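Local coordinates for succinoglycan biosynthesis protein (Bacillus cereus ATCC 14579, PDB 2QGM) that is named for succinoglycan biosynthesis but belongs to the erythromycin esterase family, so it may act as a hydrolase, its substrate not being established, at residues V42-S47 and G395-W400; K59-L64 and K93-K98; K69-A74 and M104-F109. All blocks are in the same frame, centred on the assembly; numbering follows the deposited sequence.

Contact 1. Residues V42-S47 and G395-W400; sequences VKSIQS and GQAEKW
I45 and W400 meet at about a right angle: the isoleucine points its CD1 methyl at the flat of the indole, while the ring lies across the end of that branch. CD1 sits over the six-membered ring, 3.6 Å from its centroid and 16° off the normal, a CH-pi contact in which a weakly polarised methyl faces the pi cloud. The methyl reaches the ring because I45 carries CG1 anti to the carbonyl carbon and then runs on extended through chi2, so that CD1 travels well beyond the backbone. Nearer the helix surface, I45 CG1 rests 3.8 Å from A397 CB.

The small alanine suits this crossing. Helices 37-48 and 395-402 approach to 7.4 Å between the local axes, at 101° between their directions, and the CA atoms of I45 and A397 are only 5.1 Å apart. That short distance is consistent with a side chain as small as a methyl.

On the flank of A397 that faces S44 the contact turns polar. S44 holds OG anti to its own backbone N, directing the hydroxyl at helix 395-402 near its start, where A397 N donates to S44 OG over 3.0 Å at an angle of 154°. The same oxygen has a weak hydrogen bond with Q48. F374 meets the indole edge-to-face, and T377 and L378 also touch it, so helix 374-380 also packs against the indole.

An amide this early in a helix usually lacks an acceptor within it. Here a serine of another helix supplies one for A397 N, tying helix 395-402 near its start to helix 37-48 by a directional bond, while isoleucine, alanine and tryptophan bury the apolar remainder.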
loop_
_atom_site.group_PDB
_atom_site.type_symbol
_atom_site.label_atom_id
_atom_site.label_comp_id
_atom_site.label_asym_id
_atom_site.label_seq_id
_atom_site.Cartn_x
_atom_site.Cartn_y
_atom_site.Cartn_z
ATOM N N VAL A 42 28.087 -11.624 2.881
ATOM C CA VAL A 42 27.682 -11.192 1.550
ATOM C C VAL A 42 27.685 -12.407 0.626
ATOM O O VAL A 42 26.896 -12.486 -0.314
ATOM C CB VAL A 42 28.639 -10.114 0.970
ATOM C CG1 VAL A 42 28.353 -9.900 -0.509
ATOM C CG2 VAL A 42 28.461 -8.798 1.720
ATOM N N LYS A 43 28.569 -13.358 0.911
ATOM C CA LYS A 43 28.672 -14.561 0.104
ATOM C C LYS A 43 27.468 -15.475 0.343
ATOM O O LYS A 43 26.974 -16.120 -0.580
ATOM C CB LYS A 43 29.968 -15.311 0.437
ATOM C CG LYS A 43 30.470 -16.196 -0.687
ATOM C CD LYS A 43 30.851 -15.360 -1.905
ATOM C CE LYS A 43 31.032 -16.217 -3.155
ATOM N NZ LYS A 43 32.118 -17.235 -3.027
ATOM N N SER A 44 27.001 -15.513 1.586
ATOM C CA SER A 44 25.871 -16.348 1.974
ATOM C C SER A 44 24.567 -15.843 1.353
ATOM O O SER A 44 23.730 -16.634 0.918
ATOM C CB SER A 44 25.750 -16.375 3.505
ATOM O OG SER A 44 24.807 -17.340 3.947
ATOM N N ILE A 45 24.406 -14.525 1.308
ATOM C CA ILE A 45 23.206 -13.922 0.736
ATOM C C ILE A 45 23.220 -14.125 -0.775
ATOM O O ILE A 45 22.225 -14.527 -1.373
ATOM C CB ILE A 45 23.146 -12.409 1.034
ATOM C CG1 ILE A 45 23.244 -12.170 2.545
ATOM C CG2 ILE A 45 21.845 -11.822 0.484
ATOM C CD1 ILE A 45 23.437 -10.710 2.939
ATOM N N GLN A 46 24.361 -13.833 -1.388
ATOM C CA GLN A 46 24.534 -13.989 -2.831
ATOM C C GLN A 46 24.158 -15.400 -3.289
ATOM O O GLN A 46 23.468 -15.580 -4.295
ATOM C CB GLN A 46 25.992 -13.716 -3.194
ATOM C CG GLN A 46 26.368 -13.988 -4.642
ATOM C CD GLN A 46 27.878 -14.068 -4.817
ATOM O OE1 GLN A 46 28.620 -13.378 -4.123
ATOM N NE2 GLN A 46 28.335 -14.901 -5.743
ATOM N N SER A 47 24.624 -16.397 -2.544
ATOM C CA SER A 47 24.366 -17.792 -2.871
ATOM C C SER A 47 22.902 -18.193 -2.731
ATOM O O SER A 47 22.428 -19.111 -3.397
ATOM C CB SER A 47 25.226 -18.699 -1.985
ATOM O OG SER A 47 24.939 -20.066 -2.229
ATOM N N GLY A 395 22.718 -20.582 7.129
ATOM C CA GLY A 395 24.058 -20.037 7.232
ATOM C C GLY A 395 24.143 -18.633 7.805
ATOM O O GLY A 395 23.332 -18.234 8.646
ATOM N N GLN A 396 25.129 -17.876 7.336
ATOM C CA GLN A 396 25.349 -16.518 7.816
ATOM C C GLN A 396 24.247 -15.552 7.396
ATOM O O GLN A 396 23.911 -14.631 8.141
ATOM C CB GLN A 396 26.709 -16.019 7.326
ATOM C CG GLN A 396 27.847 -16.991 7.626
ATOM C CD GLN A 396 28.608 -16.660 8.894
ATOM O OE1 GLN A 396 28.030 -16.233 9.895
ATOM N NE2 GLN A 396 29.918 -16.872 8.861
ATOM N N ALA A 397 23.684 -15.757 6.209
ATOM C CA ALA A 397 22.618 -14.884 5.725
ATOM C C ALA A 397 21.427 -14.945 6.672
ATOM O O ALA A 397 20.760 -13.940 6.918
ATOM C CB ALA A 397 22.190 -15.302 4.321
ATOM N N GLU A 398 21.166 -16.137 7.198
ATOM C CA GLU A 398 20.058 -16.348 8.117
ATOM C C GLU A 398 20.266 -15.611 9.430
ATOM O O GLU A 398 19.354 -14.970 9.944
ATOM C CB GLU A 398 19.884 -17.842 8.392
ATOM C CG GLU A 398 19.107 -18.157 9.658
ATOM C CD GLU A 398 18.888 -19.642 9.847
ATOM O OE1 GLU A 398 19.833 -20.417 9.595
ATOM O OE2 GLU A 398 17.778 -20.031 10.253
ATOM N N LYS A 399 21.471 -15.719 9.976
ATOM C CA LYS A 399 21.792 -15.059 11.232
ATOM C C LYS A 399 21.704 -13.551 11.015
ATOM O O LYS A 399 21.298 -12.796 11.902
ATOM C CB LYS A 399 23.206 -15.458 11.663
ATOM C CG LYS A 399 23.533 -15.198 13.119
ATOM C CD LYS A 399 24.935 -15.704 13.442
ATOM C CE LYS A 399 25.279 -15.478 14.901
ATOM N NZ LYS A 399 25.192 -14.034 15.254
ATOM N N TRP A 400 22.066 -13.133 9.808
ATOM C CA TRP A 400 22.058 -11.728 9.426
ATOM C C TRP A 400 20.667 -11.086 9.414
ATOM O O TRP A 400 20.469 -10.034 10.024
ATOM C CB TRP A 400 22.717 -11.580 8.054
ATOM C CG TRP A 400 22.683 -10.196 7.470
ATOM C CD1 TRP A 400 23.382 -9.103 7.896
ATOM C CD2 TRP A 400 21.926 -9.771 6.332
ATOM N NE1 TRP A 400 23.106 -8.022 7.092
ATOM C CE2 TRP A 400 22.213 -8.407 6.123
ATOM C CE3 TRP A 400 21.029 -10.413 5.465
ATOM C CZ2 TRP A 400 21.636 -7.670 5.081
ATOM C CZ3 TRP A 400 20.456 -9.674 4.428
ATOM C CH2 TRP A 400 20.762 -8.322 4.250
#

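Contact 2. Residues K59-L64 and K93-K98; sequences KPFEDL and KFRLVK
F61 lays the CD1 corner of its ring over one face of the R95 guanidinium, 3.3 Å above the plane and away from the centre of the group, with the two planes 33° apart. Ring and arginine run alongside each other, pointing opposite ways, and L64 CD1 lies over the same face. The chain of R95 is extended from CG to NE, which carries the charged group from helix 87-104 into the loop that follows edge strand 50-51 of the mixed sheet, holding this loop against the helix. Two backbone carbonyls and a carboxylate line the guanidinium edge, matching the in-plane N-H groups of arginine. R95 NH2 gives a nearly straight bond of 2.7 Å to P60 O (174°) and a salt bridge of 2.8 Å to D63 OD1 on its syn side. R95 NH1 bonds to K59 O at 2.9 Å, approaching from above the carbonyl plane. A water accepts from R95 NE and donates to D63 OD2, closing a second link between the charges. D63 itself is steadied by K53 N, which bonds to OD2. Next to R95, L96 CD1 meets L64 CD2 at 3.8 Å. Farther along the helix, K98 presents its aliphatic CG to the edge of the F61 ring, 3.9 Å from CZ.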
loop_
_atom_site.group_PDB
_atom_site.type_symbol
_atom_site.label_atom_id
_atom_site.label_comp_id
_atom_site.label_asym_id
_atom_site.label_seq_id
_atom_site.Cartn_x
_atom_site.Cartn_y
_atom_site.Cartn_z
ATOM N N LYS A 59 8.813 -7.391 -20.468
ATOM C CA LYS A 59 9.727 -8.511 -20.682
ATOM C C LYS A 59 9.249 -9.825 -20.068
ATOM O O LYS A 59 8.459 -9.829 -19.121
ATOM C CB LYS A 59 11.114 -8.163 -20.117
ATOM C CG LYS A 59 11.787 -6.997 -20.818
ATOM C CD LYS A 59 12.169 -7.351 -22.249
ATOM C CE LYS A 59 12.842 -6.172 -22.932
ATOM N NZ LYS A 59 13.310 -6.517 -24.302
ATOM N N PRO A 60 9.731 -10.961 -20.607
ATOM C CA PRO A 60 9.377 -12.304 -20.129
ATOM C C PRO A 60 9.550 -12.396 -18.609
ATOM O O PRO A 60 10.391 -11.708 -18.042
ATOM C CB PRO A 60 10.358 -13.202 -20.882
ATOM C CG PRO A 60 10.559 -12.473 -22.165
ATOM C CD PRO A 60 10.718 -11.041 -21.700
ATOM N N PHE A 61 8.775 -13.268 -17.968
ATOM C CA PHE A 61 8.823 -13.419 -16.515
ATOM C C PHE A 61 9.617 -14.615 -15.997
ATOM O O PHE A 61 9.363 -15.097 -14.889
ATOM C CB PHE A 61 7.395 -13.509 -15.958
ATOM C CG PHE A 61 6.569 -12.278 -16.193
ATOM C CD1 PHE A 61 6.987 -11.045 -15.708
ATOM C CD2 PHE A 61 5.351 -12.356 -16.868
ATOM C CE1 PHE A 61 6.209 -9.902 -15.886
ATOM C CE2 PHE A 61 4.563 -11.219 -17.050
ATOM C CZ PHE A 61 4.992 -9.985 -16.557
ATOM N N GLU A 62 10.575 -15.101 -16.780
ATOM C CA GLU A 62 11.365 -16.249 -16.356
ATOM C C GLU A 62 12.086 -16.045 -15.024
ATOM O O GLU A 62 12.183 -16.975 -14.225
ATOM C CB GLU A 62 12.392 -16.622 -17.430
ATOM C CG GLU A 62 11.802 -17.347 -18.627
ATOM C CD GLU A 62 11.170 -18.682 -18.252
ATOM O OE1 GLU A 62 11.891 -19.558 -17.720
ATOM O OE2 GLU A 62 9.955 -18.856 -18.493
ATOM N N ASP A 63 12.582 -14.834 -14.777
ATOM C CA ASP A 63 13.309 -14.576 -13.537
ATOM C C ASP A 63 12.411 -14.427 -12.314
ATOM O O ASP A 63 12.903 -14.286 -11.193
ATOM C CB ASP A 63 14.216 -13.342 -13.686
ATOM C CG ASP A 63 13.440 -12.066 -13.898
ATOM O OD1 ASP A 63 12.308 -12.133 -14.421
ATOM O OD2 ASP A 63 13.969 -10.988 -13.552
ATOM N N LEU A 64 11.098 -14.474 -12.521
ATOM C CA LEU A 64 10.161 -14.358 -11.407
ATOM C C LEU A 64 9.595 -15.714 -10.988
ATOM O O LEU A 64 8.771 -15.792 -10.077
ATOM C CB LEU A 64 9.014 -13.403 -11.761
ATOM C CG LEU A 64 9.446 -11.955 -12.018
ATOM C CD1 LEU A 64 8.249 -11.099 -12.418
ATOM C CD2 LEU A 64 10.115 -11.399 -10.772
ATOM N N LYS A 93 7.693 -2.699 -9.170
ATOM C CA LYS A 93 6.470 -3.124 -8.514
ATOM C C LYS A 93 5.384 -3.372 -9.555
ATOM O O LYS A 93 4.565 -4.264 -9.400
ATOM C CB LYS A 93 6.010 -2.085 -7.489
ATOM C CG LYS A 93 6.842 -2.114 -6.221
ATOM C CD LYS A 93 6.395 -1.098 -5.185
ATOM C CE LYS A 93 5.032 -1.433 -4.629
ATOM N NZ LYS A 93 4.663 -0.449 -3.579
ATOM N N PHE A 94 5.384 -2.571 -10.611
ATOM C CA PHE A 94 4.437 -2.735 -11.705
ATOM C C PHE A 94 4.730 -4.098 -12.358
ATOM O O PHE A 94 3.811 -4.862 -12.649
ATOM C CB PHE A 94 4.630 -1.557 -12.675
ATOM C CG PHE A 94 3.892 -1.668 -13.987
ATOM C CD1 PHE A 94 2.862 -2.589 -14.190
ATOM C CD2 PHE A 94 4.238 -0.808 -15.034
ATOM C CE1 PHE A 94 2.195 -2.649 -15.423
ATOM C CE2 PHE A 94 3.579 -0.861 -16.259
ATOM C CZ PHE A 94 2.550 -1.782 -16.462
ATOM N N ARG A 95 6.008 -4.414 -12.567
ATOM C CA ARG A 95 6.352 -5.702 -13.162
ATOM C C ARG A 95 5.836 -6.825 -12.260
ATOM O O ARG A 95 5.233 -7.785 -12.735
ATOM C CB ARG A 95 7.871 -5.817 -13.360
ATOM C CG ARG A 95 8.350 -7.142 -13.928
ATOM C CD ARG A 95 9.830 -7.064 -14.299
ATOM N NE ARG A 95 10.417 -8.376 -14.561
ATOM C CZ ARG A 95 10.176 -9.110 -15.643
ATOM N NH1 ARG A 95 9.359 -8.664 -16.590
ATOM N NH2 ARG A 95 10.745 -10.303 -15.772
ATOM N N LEU A 96 6.057 -6.688 -10.953
ATOM C CA LEU A 96 5.600 -7.683 -9.987
ATOM C C LEU A 96 4.076 -7.837 -10.023
ATOM O O LEU A 96 3.566 -8.949 -10.020
ATOM C CB LEU A 96 6.041 -7.289 -8.573
ATOM C CG LEU A 96 7.159 -8.069 -7.873
ATOM C CD1 LEU A 96 8.076 -8.749 -8.880
ATOM C CD2 LEU A 96 7.929 -7.116 -6.959
ATOM N N VAL A 97 3.359 -6.720 -10.051
ATOM C CA VAL A 97 1.900 -6.738 -10.108
ATOM C C VAL A 97 1.456 -7.480 -11.363
ATOM O O VAL A 97 0.606 -8.373 -11.314
ATOM C CB VAL A 97 1.321 -5.287 -10.123
ATOM C CG1 VAL A 97 -0.178 -5.317 -10.433
ATOM C CG2 VAL A 97 1.575 -4.607 -8.775
ATOM N N LYS A 98 2.055 -7.135 -12.495
ATOM C CA LYS A 98 1.692 -7.788 -13.746
ATOM C C LYS A 98 1.898 -9.302 -13.666
ATOM O O LYS A 98 1.074 -10.078 -14.160
ATOM C CB LYS A 98 2.506 -7.194 -14.897
ATOM C CG LYS A 98 1.945 -7.529 -16.265
ATOM C CD LYS A 98 2.714 -6.815 -17.362
ATOM C CE LYS A 98 2.132 -7.121 -18.722
ATOM N NZ LYS A 98 2.976 -6.544 -19.798
HETATM O O HOH W 1 12.445 -8.924 -12.761
#

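Contact 3. Residues K69-A74 and M104-F109; sequences KMIGNA and MGFTNF
A turn at chi3 of M104 (69°), after an extended chi2, swings the terminal CE methyl toward I71, while I71 has CG2 anti to its backbone N (chi1 -55° for CG1) and so offers both CB and CG2 to it. CE lies 3.6 Å from I71 CB and 3.7 Å from CG2, the two side chains meeting at a slant. M104 is a selenomethionine, a labelled form of methionine, and its long, flexible chain can follow the shape of a branched neighbour. The same CE comes 3.5 Å from G72 O, where the backbone turns away from the helix.

F106 stands beside this pair. Its CZ is 3.7 Å from A74 O, and more loosely 4.4 Å from I71 CG2, both partners approaching the ring obliquely; the edge of the ring is also met by CB of M104, two residues back.

In each segment a glycine of positive phi is the first residue to leave the helix: G72 after helix 65-71 and G105 after helix 87-104. Glycine takes such a phi readily because it has no CB to clash. G72 also belongs to a type II' beta turn from I71 to A74, which leads the chain toward strand 76-79, while beyond G105 it enters strand 108-111. Both strands are in the mixed central sheet, separated there by strand 301-304, so the contact joins two helix-to-strand connections. V77, V337 and I339 of the sheet cover I71, and V77 also touches F106.

The contact is thus largely apolar, with two backbone carbonyl oxygens lying against CE and CZ. Between the segments, cohesion comes from a methyl, a branched aliphatic group and an aromatic ring, whose burial is consistent with a mainly hydrophobic junction.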
loop_
_atom_site.group_PDB
_atom_site.type_symbol
_atom_site.label_atom_id
_atom_site.label_comp_id
_atom_site.label_asym_id
_atom_site.label_seq_id
_atom_site.Cartn_x
_atom_site.Cartn_y
_atom_site.Cartn_z
ATOM N N LYS A 69 7.110 -19.708 -6.279
ATOM C CA LYS A 69 7.410 -20.748 -5.311
ATOM C C LYS A 69 7.450 -20.180 -3.899
ATOM O O LYS A 69 7.071 -20.852 -2.937
ATOM C CB LYS A 69 8.740 -21.418 -5.670
ATOM C CG LYS A 69 8.819 -21.813 -7.147
ATOM C CD LYS A 69 9.976 -22.749 -7.454
ATOM C CE LYS A 69 11.327 -22.087 -7.255
ATOM N NZ LYS A 69 12.413 -23.041 -7.614
HETATM N N MSE A 70 7.897 -18.935 -3.772
HETATM C CA MSE A 70 7.965 -18.281 -2.463
HETATM C C MSE A 70 6.570 -17.949 -1.939
HETATM O O MSE A 70 6.247 -18.207 -0.774
HETATM C CB MSE A 70 8.752 -16.966 -2.550
HETATM C CG MSE A 70 10.233 -17.089 -2.867
HETATM SE SE MSE A 70 11.028 -15.343 -3.123
HETATM C CE MSE A 70 12.696 -15.870 -3.925
ATOM N N ILE A 71 5.754 -17.350 -2.805
ATOM C CA ILE A 71 4.406 -16.940 -2.434
ATOM C C ILE A 71 3.501 -18.119 -2.128
ATOM O O ILE A 71 2.679 -18.057 -1.211
ATOM C CB ILE A 71 3.737 -16.105 -3.550
ATOM C CG1 ILE A 71 4.617 -14.903 -3.907
ATOM C CG2 ILE A 71 2.372 -15.613 -3.092
ATOM C CD1 ILE A 71 4.946 -14.021 -2.744
ATOM N N GLY A 72 3.644 -19.184 -2.905
ATOM C CA GLY A 72 2.809 -20.348 -2.690
ATOM C C GLY A 72 1.362 -20.013 -2.965
ATOM O O GLY A 72 1.050 -19.314 -3.931
ATOM N N ASN A 73 0.474 -20.495 -2.106
ATOM C CA ASN A 73 -0.950 -20.250 -2.288
ATOM C C ASN A 73 -1.498 -19.142 -1.394
ATOM O O ASN A 73 -2.696 -19.087 -1.140
ATOM C CB ASN A 73 -1.735 -21.541 -2.056
ATOM C CG ASN A 73 -1.334 -22.244 -0.777
ATOM O OD1 ASN A 73 -1.475 -21.695 0.318
ATOM N ND2 ASN A 73 -0.835 -23.471 -0.908
ATOM N N ALA A 74 -0.626 -18.258 -0.925
ATOM C CA ALA A 74 -1.067 -17.152 -0.086
ATOM C C ALA A 74 -2.064 -16.296 -0.865
ATOM O O ALA A 74 -1.847 -16.006 -2.047
ATOM C CB ALA A 74 0.130 -16.309 0.339
HETATM N N MSE A 104 -0.333 -15.680 -11.443
HETATM C CA MSE A 104 -0.743 -16.217 -10.153
HETATM C C MSE A 104 -2.182 -15.950 -9.719
HETATM O O MSE A 104 -2.542 -16.180 -8.565
HETATM C CB MSE A 104 0.228 -15.731 -9.071
HETATM C CG MSE A 104 1.632 -16.285 -9.236
HETATM SE SE MSE A 104 2.744 -15.905 -7.719
HETATM C CE MSE A 104 1.872 -17.053 -6.432
ATOM N N GLY A 105 -2.999 -15.457 -10.641
ATOM C CA GLY A 105 -4.394 -15.202 -10.332
ATOM C C GLY A 105 -4.726 -14.127 -9.314
ATOM O O GLY A 105 -5.716 -14.259 -8.595
ATOM N N PHE A 106 -3.910 -13.079 -9.218
ATOM C CA PHE A 106 -4.226 -12.002 -8.291
ATOM C C PHE A 106 -5.195 -11.081 -9.022
ATOM O O PHE A 106 -5.024 -10.808 -10.210
ATOM C CB PHE A 106 -2.948 -11.293 -7.836
ATOM C CG PHE A 106 -2.271 -11.984 -6.681
ATOM C CD1 PHE A 106 -2.490 -11.559 -5.374
ATOM C CD2 PHE A 106 -1.470 -13.105 -6.898
ATOM C CE1 PHE A 106 -1.918 -12.245 -4.289
ATOM C CE2 PHE A 106 -0.891 -13.803 -5.829
ATOM C CZ PHE A 106 -1.117 -13.372 -4.523
ATOM N N THR A 107 -6.217 -10.612 -8.313
ATOM C CA THR A 107 -7.260 -9.802 -8.938
ATOM C C THR A 107 -7.640 -8.496 -8.252
ATOM O O THR A 107 -8.167 -7.584 -8.885
ATOM C CB THR A 107 -8.524 -10.647 -9.071
ATOM O OG1 THR A 107 -8.837 -11.215 -7.792
ATOM C CG2 THR A 107 -8.308 -11.779 -10.077
ATOM N N ASN A 108 -7.393 -8.409 -6.954
ATOM C CA ASN A 108 -7.730 -7.191 -6.213
ATOM C C ASN A 108 -6.485 -6.358 -5.978
ATOM O O ASN A 108 -5.520 -6.825 -5.367
ATOM C CB ASN A 108 -8.350 -7.550 -4.861
ATOM C CG ASN A 108 -9.533 -8.480 -4.999
ATOM O OD1 ASN A 108 -9.629 -9.492 -4.303
ATOM N ND2 ASN A 108 -10.446 -8.140 -5.898
ATOM N N PHE A 109 -6.498 -5.124 -6.463
ATOM C CA PHE A 109 -5.357 -4.250 -6.266
ATOM C C PHE A 109 -5.759 -3.182 -5.251
ATOM O O PHE A 109 -6.476 -2.233 -5.587
ATOM C CB PHE A 109 -4.945 -3.604 -7.589
ATOM C CG PHE A 109 -3.717 -2.749 -7.483
ATOM C CD1 PHE A 109 -2.455 -3.327 -7.346
ATOM C CD2 PHE A 109 -3.826 -1.357 -7.466
ATOM C CE1 PHE A 109 -1.315 -2.530 -7.190
ATOM C CE2 PHE A 109 -2.696 -0.557 -7.310
ATOM C CZ PHE A 109 -1.440 -1.141 -7.170
#

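How the contacts relate
Contacts 2 and 3 are neighbours, with centres 13 Å apart, and they touch where V97 CG2 of helix 87-104 packs 3.9 Å from F109 CE1 of strand 108-111. Their segments alternate along the chain, 59-64, 69-74, 93-98 and 104-109, with helices 65-71 and 87-104 and strand 76-79 among them, and the two contacts lie beside the part of the mixed sheet holding strands 76-79 and 108-111. Contact 1 stands apart, its centre 25 Å from that of contact 2 and 27 Å from that of contact 3. It pairs the N-terminal helix 37-48 with helix 395-402, so its segments enclose both other contacts in sequence and it joins the first helix to a late one.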